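Local coordinates for probable ribosomal RNA small subunit methyltransferase (Thermus thermophilus, PDB 3DMH), which transfers a methyl group from S-adenosylmethionine to the N2 atom of a guanosine in 16S ribosomal RNA, at residues D36-T41 with Y168-L173; G234-D239 with R298-V303; L251-A256 with N278-Q283. All coordinates share one frame; numbering follows the deposited sequence.

Interaction 1: D36-T41 with Y168-L173; sequences DLLQKT and YRVALL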
loop_
_atom_site.group_PDB
_atom_site.type_symbol
_atom_site.label_atom_id
_atom_site.label_comp_id
_atom_site.label_asym_id
_atom_site.label_seq_id
_atom_site.Cartn_x
_atom_site.Cartn_y
_atom_site.Cartn_z
ATOM N N ASP A 36 -13.430 -1.069 -13.520
ATOM C CA ASP A 36 -14.521 -1.655 -14.314
ATOM C C ASP A 36 -14.764 -0.876 -15.604
ATOM O O ASP A 36 -15.004 -1.459 -16.649
ATOM C CB ASP A 36 -15.835 -1.730 -13.517
ATOM C CG ASP A 36 -15.834 -2.851 -12.495
ATOM O OD1 ASP A 36 -14.900 -3.682 -12.538
ATOM O OD2 ASP A 36 -16.746 -2.889 -11.642
ATOM N N LEU A 37 -14.676 0.442 -15.517
ATOM C CA LEU A 37 -14.912 1.266 -16.704
ATOM C C LEU A 37 -13.751 1.087 -17.684
ATOM O O LEU A 37 -13.965 1.014 -18.897
ATOM C CB LEU A 37 -15.115 2.728 -16.336
ATOM C CG LEU A 37 -15.780 3.600 -17.416
ATOM C CD1 LEU A 37 -17.185 3.091 -17.739
ATOM C CD2 LEU A 37 -15.827 5.023 -16.922
ATOM N N LEU A 38 -12.525 1.002 -17.167
ATOM C CA LEU A 38 -11.395 0.649 -18.037
ATOM C C LEU A 38 -11.603 -0.658 -18.788
ATOM O O LEU A 38 -11.342 -0.740 -19.991
ATOM C CB LEU A 38 -10.108 0.515 -17.222
ATOM C CG LEU A 38 -9.270 1.750 -16.991
ATOM C CD1 LEU A 38 -8.136 1.358 -16.060
ATOM C CD2 LEU A 38 -8.716 2.312 -18.330
ATOM N N GLN A 39 -12.028 -1.703 -18.077
ATOM C CA GLN A 39 -12.137 -3.019 -18.687
ATOM C C GLN A 39 -13.154 -2.988 -19.839
ATOM O O GLN A 39 -12.994 -3.693 -20.837
ATOM C CB GLN A 39 -12.496 -4.084 -17.636
ATOM C CG GLN A 39 -12.502 -5.527 -18.153
ATOM C CD GLN A 39 -13.801 -5.938 -18.873
ATOM O OE1 GLN A 39 -13.804 -6.881 -19.667
ATOM N NE2 GLN A 39 -14.893 -5.226 -18.607
ATOM N N LYS A 40 -14.192 -2.163 -19.695
ATOM C CA LYS A 40 -15.187 -1.981 -20.764
ATOM C C LYS A 40 -14.706 -1.148 -21.944
ATOM O O LYS A 40 -15.375 -1.113 -22.977
ATOM C CB LYS A 40 -16.475 -1.355 -20.209
ATOM C CG LYS A 40 -17.203 -2.258 -19.260
ATOM C CD LYS A 40 -18.396 -1.563 -18.672
ATOM C CE LYS A 40 -19.222 -2.536 -17.852
ATOM N NZ LYS A 40 -20.593 -1.990 -17.633
ATOM N N THR A 41 -13.553 -0.496 -21.797
ATOM C CA THR A 41 -13.115 0.557 -22.733
ATOM C C THR A 41 -11.833 0.217 -23.493
ATOM O O THR A 41 -11.719 0.511 -24.697
ATOM C CB THR A 41 -12.946 1.915 -22.004
ATOM O OG1 THR A 41 -14.156 2.237 -21.306
ATOM C CG2 THR A 41 -12.626 3.053 -22.981
ATOM N N TYR A 168 -17.455 8.517 -13.065
ATOM C CA TYR A 168 -16.275 7.766 -13.520
ATOM C C TYR A 168 -15.997 8.031 -14.986
ATOM O O TYR A 168 -16.931 8.157 -15.793
ATOM C CB TYR A 168 -16.430 6.267 -13.233
ATOM C CG TYR A 168 -16.805 6.022 -11.792
ATOM C CD1 TYR A 168 -15.867 6.209 -10.768
ATOM C CD2 TYR A 168 -18.102 5.648 -11.448
ATOM C CE1 TYR A 168 -16.219 6.024 -9.440
ATOM C CE2 TYR A 168 -18.457 5.447 -10.118
ATOM C CZ TYR A 168 -17.517 5.640 -9.128
ATOM O OH TYR A 168 -17.882 5.441 -7.813
ATOM N N ARG A 169 -14.711 8.131 -15.322
ATOM C CA ARG A 169 -14.285 8.510 -16.671
ATOM C C ARG A 169 -13.127 7.643 -17.124
ATOM O O ARG A 169 -12.293 7.242 -16.304
ATOM C CB ARG A 169 -13.792 9.958 -16.691
ATOM C CG ARG A 169 -14.832 11.027 -16.382
ATOM C CD ARG A 169 -15.855 11.117 -17.501
ATOM N NE ARG A 169 -16.857 12.161 -17.260
ATOM C CZ ARG A 169 -17.941 12.018 -16.497
ATOM N NH1 ARG A 169 -18.194 10.871 -15.881
ATOM N NH2 ARG A 169 -18.784 13.038 -16.357
ATOM N N VAL A 170 -13.080 7.385 -18.431
ATOM C CA VAL A 170 -11.863 6.929 -19.109
ATOM C C VAL A 170 -11.583 7.891 -20.251
ATOM O O VAL A 170 -12.497 8.224 -21.023
ATOM C CB VAL A 170 -12.000 5.523 -19.713
ATOM C CG1 VAL A 170 -10.650 5.063 -20.297
ATOM C CG2 VAL A 170 -12.503 4.525 -18.680
ATOM N N ALA A 171 -10.336 8.346 -20.325
ATOM C CA ALA A 171 -9.852 9.136 -21.442
ATOM C C ALA A 171 -8.748 8.421 -22.201
ATOM O O ALA A 171 -8.034 7.576 -21.647
ATOM C CB ALA A 171 -9.364 10.489 -20.966
ATOM N N LEU A 172 -8.612 8.784 -23.474
ATOM C CA LEU A 172 -7.526 8.295 -24.307
ATOM C C LEU A 172 -6.688 9.483 -24.767
ATOM O O LEU A 172 -7.238 10.501 -25.216
ATOM C CB LEU A 172 -8.081 7.510 -25.496
ATOM C CG LEU A 172 -7.079 6.799 -26.414
ATOM C CD1 LEU A 172 -6.162 5.839 -25.636
ATOM C CD2 LEU A 172 -7.838 6.053 -27.503
ATOM N N LEU A 173 -5.371 9.351 -24.631
ATOM C CA LEU A 173 -4.427 10.418 -25.005
ATOM C C LEU A 173 -3.285 9.919 -25.883
ATOM O O LEU A 173 -2.944 8.735 -25.853
ATOM C CB LEU A 173 -3.847 11.098 -23.752
ATOM C CG LEU A 173 -4.794 11.690 -22.699
ATOM C CD1 LEU A 173 -5.045 10.711 -21.547
ATOM C CD2 LEU A 173 -4.211 12.971 -22.151
#
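Val170 points from the strand at helix 36-41, where its two methyls divide the work. CG2 is turned to the earlier turn of the helix and lies 3.6 Å from Leu37 CG; CG1, anti to the backbone N (chi1 -175°), faces the other way and meets Leu38 CD2 and Thr41 CG2, each at 3.9 Å from Val170 CG1. The side chains of Leu37 and Val170 run past one another head to tail, and the CD2 branch of Leu37 lies over the strand backbone, 3.5 Å from Tyr168 O. No hydrogen bond joins the two segments, so this close side is held by apolar packing alone. The hydroxyl beside Val170 is used inside the helix: Thr41 OG1 donates to Leu37 O over 2.7 Å, reaching back one turn and leaving the methyl of Thr41 to pack against Val170. A serine here would keep the hydroxyl but would probably open a small gap beside Val170 CG1.

Away from the strand the character changes. Lys40 extends outward from the exposed side of the helix, while Asp36 and Gln39 pack about Trp58 rather than on the strand. At the strand's start, Tyr168 offers CB to Leu37 while its ring leads away, and Arg169 points to the reverse face of the sheet, where NH1 bonds the carbonyls of Tyr168 and Gly166.

The axis of segment 36-41 crosses that of strand segment 168-173 at -41°, approaching to 8.2 Å, as in a layered alpha/beta fold. Strand 168-174 runs antiparallel between strands 133-140 and 159-165; Leu38 also touches Ala138 on the former, Thr41 touches Val162 on the latter, and helix 145-156 covers the opposite face at Ala171 and Leu173.

Interaction 2: G234-D239 with R298-V303; sequences GRQVLD and RFDIIV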
loop_
_atom_site.group_PDB
_atom_site.type_symbol
_atom_site.label_atom_id
_atom_site.label_comp_id
_atom_site.label_asym_id
_atom_site.label_seq_id
_atom_site.Cartn_x
_atom_site.Cartn_y
_atom_site.Cartn_z
ATOM N N GLY A 234 16.477 -6.191 23.092
ATOM C CA GLY A 234 16.703 -7.620 22.880
ATOM C C GLY A 234 15.466 -8.445 22.553
ATOM O O GLY A 234 15.568 -9.665 22.375
ATOM N N ARG A 235 14.305 -7.789 22.489
ATOM C CA ARG A 235 13.030 -8.449 22.181
ATOM C C ARG A 235 12.804 -8.484 20.674
ATOM O O ARG A 235 13.231 -7.581 19.949
ATOM C CB ARG A 235 11.835 -7.736 22.854
ATOM C CG ARG A 235 11.943 -7.555 24.374
ATOM C CD ARG A 235 11.941 -8.856 25.126
ATOM N NE ARG A 235 12.143 -8.629 26.553
ATOM C CZ ARG A 235 11.164 -8.441 27.433
ATOM N NH1 ARG A 235 9.893 -8.454 27.033
ATOM N NH2 ARG A 235 11.458 -8.243 28.715
ATOM N N GLN A 236 12.119 -9.526 20.220
ATOM C CA GLN A 236 11.705 -9.653 18.821
ATOM C C GLN A 236 10.359 -8.965 18.619
ATOM O O GLN A 236 9.376 -9.310 19.274
ATOM C CB GLN A 236 11.658 -11.128 18.421
ATOM C CG GLN A 236 13.050 -11.743 18.344
ATOM C CD GLN A 236 13.024 -13.252 18.232
ATOM O OE1 GLN A 236 12.033 -13.898 18.570
ATOM N NE2 GLN A 236 14.127 -13.826 17.767
ATOM N N VAL A 237 10.347 -7.970 17.735
ATOM C CA VAL A 237 9.164 -7.134 17.520
ATOM C C VAL A 237 8.713 -7.301 16.077
ATOM O O VAL A 237 9.545 -7.306 15.166
ATOM C CB VAL A 237 9.489 -5.640 17.765
ATOM C CG1 VAL A 237 8.323 -4.732 17.350
ATOM C CG2 VAL A 237 9.840 -5.404 19.232
ATOM N N LEU A 238 7.401 -7.458 15.871
ATOM C CA LEU A 238 6.807 -7.394 14.542
ATOM C C LEU A 238 5.981 -6.123 14.471
ATOM O O LEU A 238 5.147 -5.903 15.355
ATOM C CB LEU A 238 5.886 -8.585 14.295
ATOM C CG LEU A 238 5.196 -8.653 12.925
ATOM C CD1 LEU A 238 6.202 -8.821 11.797
ATOM C CD2 LEU A 238 4.261 -9.858 12.937
ATOM N N ASP A 239 6.229 -5.314 13.437
ATOM C CA ASP A 239 5.474 -4.073 13.200
ATOM C C ASP A 239 4.564 -4.363 12.007
ATOM O O ASP A 239 5.053 -4.484 10.869
ATOM C CB ASP A 239 6.444 -2.916 12.909
ATOM C CG ASP A 239 5.753 -1.577 12.689
ATOM O OD1 ASP A 239 4.515 -1.512 12.616
ATOM O OD2 ASP A 239 6.502 -0.592 12.555
ATOM N N ARG A 298 7.872 -16.405 15.521
ATOM C CA ARG A 298 7.104 -15.839 16.635
ATOM C C ARG A 298 7.806 -14.621 17.239
ATOM O O ARG A 298 8.988 -14.374 16.979
ATOM C CB ARG A 298 6.858 -16.883 17.731
ATOM C CG ARG A 298 6.158 -18.147 17.280
ATOM C CD ARG A 298 4.704 -17.897 16.928
ATOM N NE ARG A 298 4.038 -19.151 16.580
ATOM C CZ ARG A 298 3.910 -19.618 15.339
ATOM N NH1 ARG A 298 4.399 -18.934 14.305
ATOM N NH2 ARG A 298 3.292 -20.777 15.132
ATOM N N PHE A 299 7.072 -13.846 18.030
ATOM C CA PHE A 299 7.585 -12.570 18.505
ATOM C C PHE A 299 7.220 -12.349 19.956
ATOM O O PHE A 299 6.290 -12.977 20.471
ATOM C CB PHE A 299 7.046 -11.430 17.621
ATOM C CG PHE A 299 7.437 -11.565 16.172
ATOM C CD1 PHE A 299 8.596 -10.966 15.696
ATOM C CD2 PHE A 299 6.677 -12.353 15.297
ATOM C CE1 PHE A 299 8.985 -11.111 14.374
ATOM C CE2 PHE A 299 7.067 -12.529 13.960
ATOM C CZ PHE A 299 8.223 -11.906 13.498
ATOM N N ASP A 300 7.974 -11.458 20.603
ATOM C CA ASP A 300 7.733 -11.042 21.983
ATOM C C ASP A 300 6.767 -9.850 22.055
ATOM O O ASP A 300 5.982 -9.732 23.004
ATOM C CB ASP A 300 9.057 -10.648 22.647
ATOM C CG ASP A 300 10.113 -11.743 22.552
ATOM O OD1 ASP A 300 9.815 -12.888 22.961
ATOM O OD2 ASP A 300 11.236 -11.458 22.064
ATOM N N ILE A 301 6.845 -8.961 21.067
ATOM C CA ILE A 301 6.029 -7.746 21.055
ATOM C C ILE A 301 5.544 -7.531 19.632
ATOM O O ILE A 301 6.333 -7.614 18.695
ATOM C CB ILE A 301 6.851 -6.507 21.488
ATOM C CG1 ILE A 301 7.331 -6.660 22.933
ATOM C CG2 ILE A 301 6.031 -5.223 21.366
ATOM C CD1 ILE A 301 8.418 -5.672 23.312
ATOM N N ILE A 302 4.256 -7.244 19.475
ATOM C CA ILE A 302 3.714 -6.899 18.159
ATOM C C ILE A 302 2.981 -5.575 18.263
ATOM O O ILE A 302 2.214 -5.354 19.214
ATOM C CB ILE A 302 2.794 -8.010 17.620
ATOM C CG1 ILE A 302 3.632 -9.279 17.422
ATOM C CG2 ILE A 302 2.129 -7.562 16.290
ATOM C CD1 ILE A 302 2.898 -10.448 16.800
ATOM N N VAL A 303 3.285 -4.663 17.345
ATOM C CA VAL A 303 2.686 -3.325 17.391
ATOM C C VAL A 303 2.005 -3.057 16.070
ATOM O O VAL A 303 2.451 -3.549 15.023
ATOM C CB VAL A 303 3.735 -2.198 17.663
ATOM C CG1 VAL A 303 4.400 -2.402 19.013
ATOM C CG2 VAL A 303 4.788 -2.142 16.536
#
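Phe299 turns the face of its ring to Leu238, whose CB stands 3.7 Å from the ring centroid and only 7° off its normal, a CH-pi contact; with CG anti to the carbonyl carbon (chi1 -60°), the ring is laid against the neighbouring strand. Asp300 follows at a corner. Its OD2 takes the N-H of Gln236 at 2.8 Å on the anti side, in a nearly straight bond, while its backbone N and that of Ile301 both donate to Gln236 O. The other oxygen, OD1, forms a salt bridge with Arg331, which also binds Gln236 OE1. From Ile301 the parallel ladder is regular: Leu238 N donates to Ile301 O at 3.0 Å, and Ile301 CB packs on Val237 CG2 at 3.9 Å. Ile302 CG1 runs beside Leu238, 3.9 Å from Leu238 CB, on the face covered by helix 317-329. Val303 N closes the ladder on Leu238 O, while Val303 CG2 nears Asp239, close to the bound S-adenosylmethionine. The chemistry thus grades from a polar corner, where Gln236 O takes two N-H groups, to a backbone ladder between mostly apolar side chains, consistent with setting the register of two central Rossmann-like strands beside the cofactor.

Interaction 3: L251-A256 with N278-Q283; sequences LARMGA and NALKAQ
Arg253 and Leu280 meet at about a right angle, the CD2 methyl of the leucine resting at the edge of the guanidinium, 3.4 Å from Arg253 NE. Beyond that edge Arg253 NH2 donates to Asn278 O over 3.0 Å; the bond is bent (139° at the hydrogen) but lies in the carbonyl plane, on a lone pair of the oxygen. The arginine gets there by curling: CG is anti to the backbone N (chi1 -179°), and bends at chi2 and chi3 fold the chain round the leucine methyl. Leu280 CD2 also reaches the backbone of the helix, 3.6 Å from Arg253 CA, and Ala252 CB sits 3.9 Å from Lys281 O.

Two waters add to this shell. One accepts from Arg253 NH2 and donates to Asn278 OD1, so that the guanidinium reaches both the main chain and the side chain of Asn278. The other donates to Ala256 O and to Lys281 O, bridging the two backbones where no direct bond joins them.

Further out, the partners are themselves held. Asn278 ND2 donates to Gly274 O and Thr199 O, which fixes the amide, and Tyr198 of strand 196-202 packs on both Arg253 and Asn278. Leu280 leans as well on Leu249, one turn before Arg253 in helix 248-253. Because Asn278 O lies at the carboxyl end of helix 265-277, the positive guanidinium would probably be favoured by the partial negative charge of that helix end.

Both segments leave their helices in the same way. Gly255 and Ala279, each with positive phi, close Schellman motifs, the first with Ala256 N bonded to Leu251 O and the second with Leu280 N bonded to Leu275 O. The contact therefore joins the C-terminal ends of successive helices in the beta-alpha-beta crossovers of a Rossmann-like methyltransferase domain.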
loop_
_atom_site.group_PDB
_atom_site.type_symbol
_atom_site.label_atom_id
_atom_site.label_comp_id
_atom_site.label_asym_id
_atom_site.label_seq_id
_atom_site.Cartn_x
_atom_site.Cartn_y
_atom_site.Cartn_z
ATOM N N LEU A 251 11.571 1.732 17.860
ATOM C CA LEU A 251 11.735 0.425 18.497
ATOM C C LEU A 251 13.114 -0.198 18.226
ATOM O O LEU A 251 13.690 -0.837 19.118
ATOM C CB LEU A 251 10.590 -0.523 18.129
ATOM C CG LEU A 251 9.230 -0.095 18.711
ATOM C CD1 LEU A 251 8.119 -0.887 18.040
ATOM C CD2 LEU A 251 9.169 -0.232 20.246
ATOM N N ALA A 252 13.654 0.009 17.022
ATOM C CA ALA A 252 15.019 -0.448 16.697
ATOM C C ALA A 252 16.036 0.324 17.517
ATOM O O ALA A 252 16.996 -0.254 18.040
ATOM C CB ALA A 252 15.322 -0.289 15.211
ATOM N N ARG A 253 15.813 1.633 17.629
ATOM C CA ARG A 253 16.691 2.494 18.439
ATOM C C ARG A 253 16.710 2.063 19.911
ATOM O O ARG A 253 17.752 2.131 20.571
ATOM C CB ARG A 253 16.288 3.969 18.293
ATOM C CG ARG A 253 17.134 5.011 19.065
ATOM C CD ARG A 253 18.600 5.015 18.675
ATOM N NE ARG A 253 18.859 5.360 17.274
ATOM C CZ ARG A 253 18.750 6.578 16.745
ATOM N NH1 ARG A 253 18.353 7.612 17.487
ATOM N NH2 ARG A 253 19.041 6.760 15.460
ATOM N N MET A 254 15.565 1.595 20.396
ATOM C CA MET A 254 15.425 1.089 21.763
ATOM C C MET A 254 16.032 -0.305 21.948
ATOM O O MET A 254 16.015 -0.843 23.056
ATOM C CB MET A 254 13.954 1.096 22.209
ATOM C CG MET A 254 13.286 2.477 22.284
ATOM S SD MET A 254 11.478 2.399 22.453
ATOM C CE MET A 254 11.298 2.028 24.193
ATOM N N GLY A 255 16.576 -0.884 20.880
ATOM C CA GLY A 255 17.327 -2.141 20.979
ATOM C C GLY A 255 16.542 -3.404 20.659
ATOM O O GLY A 255 17.025 -4.519 20.905
ATOM N N ALA A 256 15.327 -3.236 20.140
ATOM C CA ALA A 256 14.518 -4.360 19.698
ATOM C C ALA A 256 15.074 -4.920 18.398
ATOM O O ALA A 256 15.690 -4.189 17.603
ATOM C CB ALA A 256 13.071 -3.916 19.485
ATOM N N ASN A 278 19.479 6.625 9.647
ATOM C CA ASN A 278 19.528 6.754 11.103
ATOM C C ASN A 278 20.514 5.776 11.804
ATOM O O ASN A 278 20.431 5.623 13.038
ATOM C CB ASN A 278 18.101 6.673 11.681
ATOM C CG ASN A 278 17.250 7.894 11.314
ATOM O OD1 ASN A 278 17.183 8.867 12.078
ATOM N ND2 ASN A 278 16.640 7.875 10.126
ATOM N N ALA A 279 21.394 5.094 11.013
ATOM C CA ALA A 279 22.357 4.117 11.593
ATOM C C ALA A 279 21.684 3.027 12.403
ATOM O O ALA A 279 22.118 2.612 13.485
ATOM C CB ALA A 279 23.473 4.823 12.397
ATOM N N LEU A 280 20.557 2.557 11.848
ATOM C CA LEU A 280 19.661 1.532 12.486
ATOM C C LEU A 280 19.418 0.288 11.627
ATOM O O LEU A 280 19.369 0.383 10.401
ATOM C CB LEU A 280 18.291 2.144 12.833
ATOM C CG LEU A 280 18.218 3.184 13.963
ATOM C CD1 LEU A 280 16.858 3.866 14.016
ATOM C CD2 LEU A 280 18.549 2.538 15.315
ATOM N N LYS A 281 19.232 -0.870 12.266
ATOM C CA LYS A 281 19.008 -2.136 11.542
ATOM C C LYS A 281 17.656 -2.746 11.879
ATOM O O LYS A 281 17.277 -2.863 13.045
ATOM C CB LYS A 281 20.121 -3.162 11.851
ATOM C CG LYS A 281 21.465 -2.927 11.141
ATOM C CD LYS A 281 22.283 -1.833 11.817
ATOM C CE LYS A 281 23.534 -1.490 11.023
ATOM N NZ LYS A 281 24.005 -0.126 11.376
ATOM N N ALA A 282 16.936 -3.131 10.832
ATOM C CA ALA A 282 15.680 -3.875 10.953
ATOM C C ALA A 282 15.382 -4.551 9.627
ATOM O O ALA A 282 15.924 -4.162 8.583
ATOM C CB ALA A 282 14.522 -2.948 11.359
ATOM N N GLN A 283 14.524 -5.568 9.662
ATOM C CA GLN A 283 14.099 -6.229 8.445
ATOM C C GLN A 283 12.888 -5.495 7.942
ATOM O O GLN A 283 11.926 -5.311 8.682
ATOM C CB GLN A 283 13.747 -7.683 8.703
ATOM C CG GLN A 283 14.946 -8.501 9.173
ATOM C CD GLN A 283 14.607 -9.961 9.327
ATOM O OE1 GLN A 283 14.313 -10.652 8.344
ATOM N NE2 GLN A 283 14.628 -10.440 10.555
HETATM O O HOH W 1 18.586 8.967 14.297
HETATM O O HOH W 2 15.737 -3.989 14.829
#

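Interaction 1 stands apart: its centre is about 45 Å from the centres of the others, across the centre of the chain, in a separate sheet that shares the 3-2-1-4-5-7-6 strand order. It and interaction 2 are buried, yet one is helix on sheet without a crossing hydrogen bond, the other strand beside strand with a backbone ladder. Interaction 3 is a surface contact, relying on one arginine, a leucine and bridging waters. It is nested within the loop that interaction 2 closes, and the two touch: Gly234 N lies 2.8 Å from Gly255 O, a probable hydrogen bond. The buried pair rests mainly on packing and strand pairing, with charge at one corner of interaction 2.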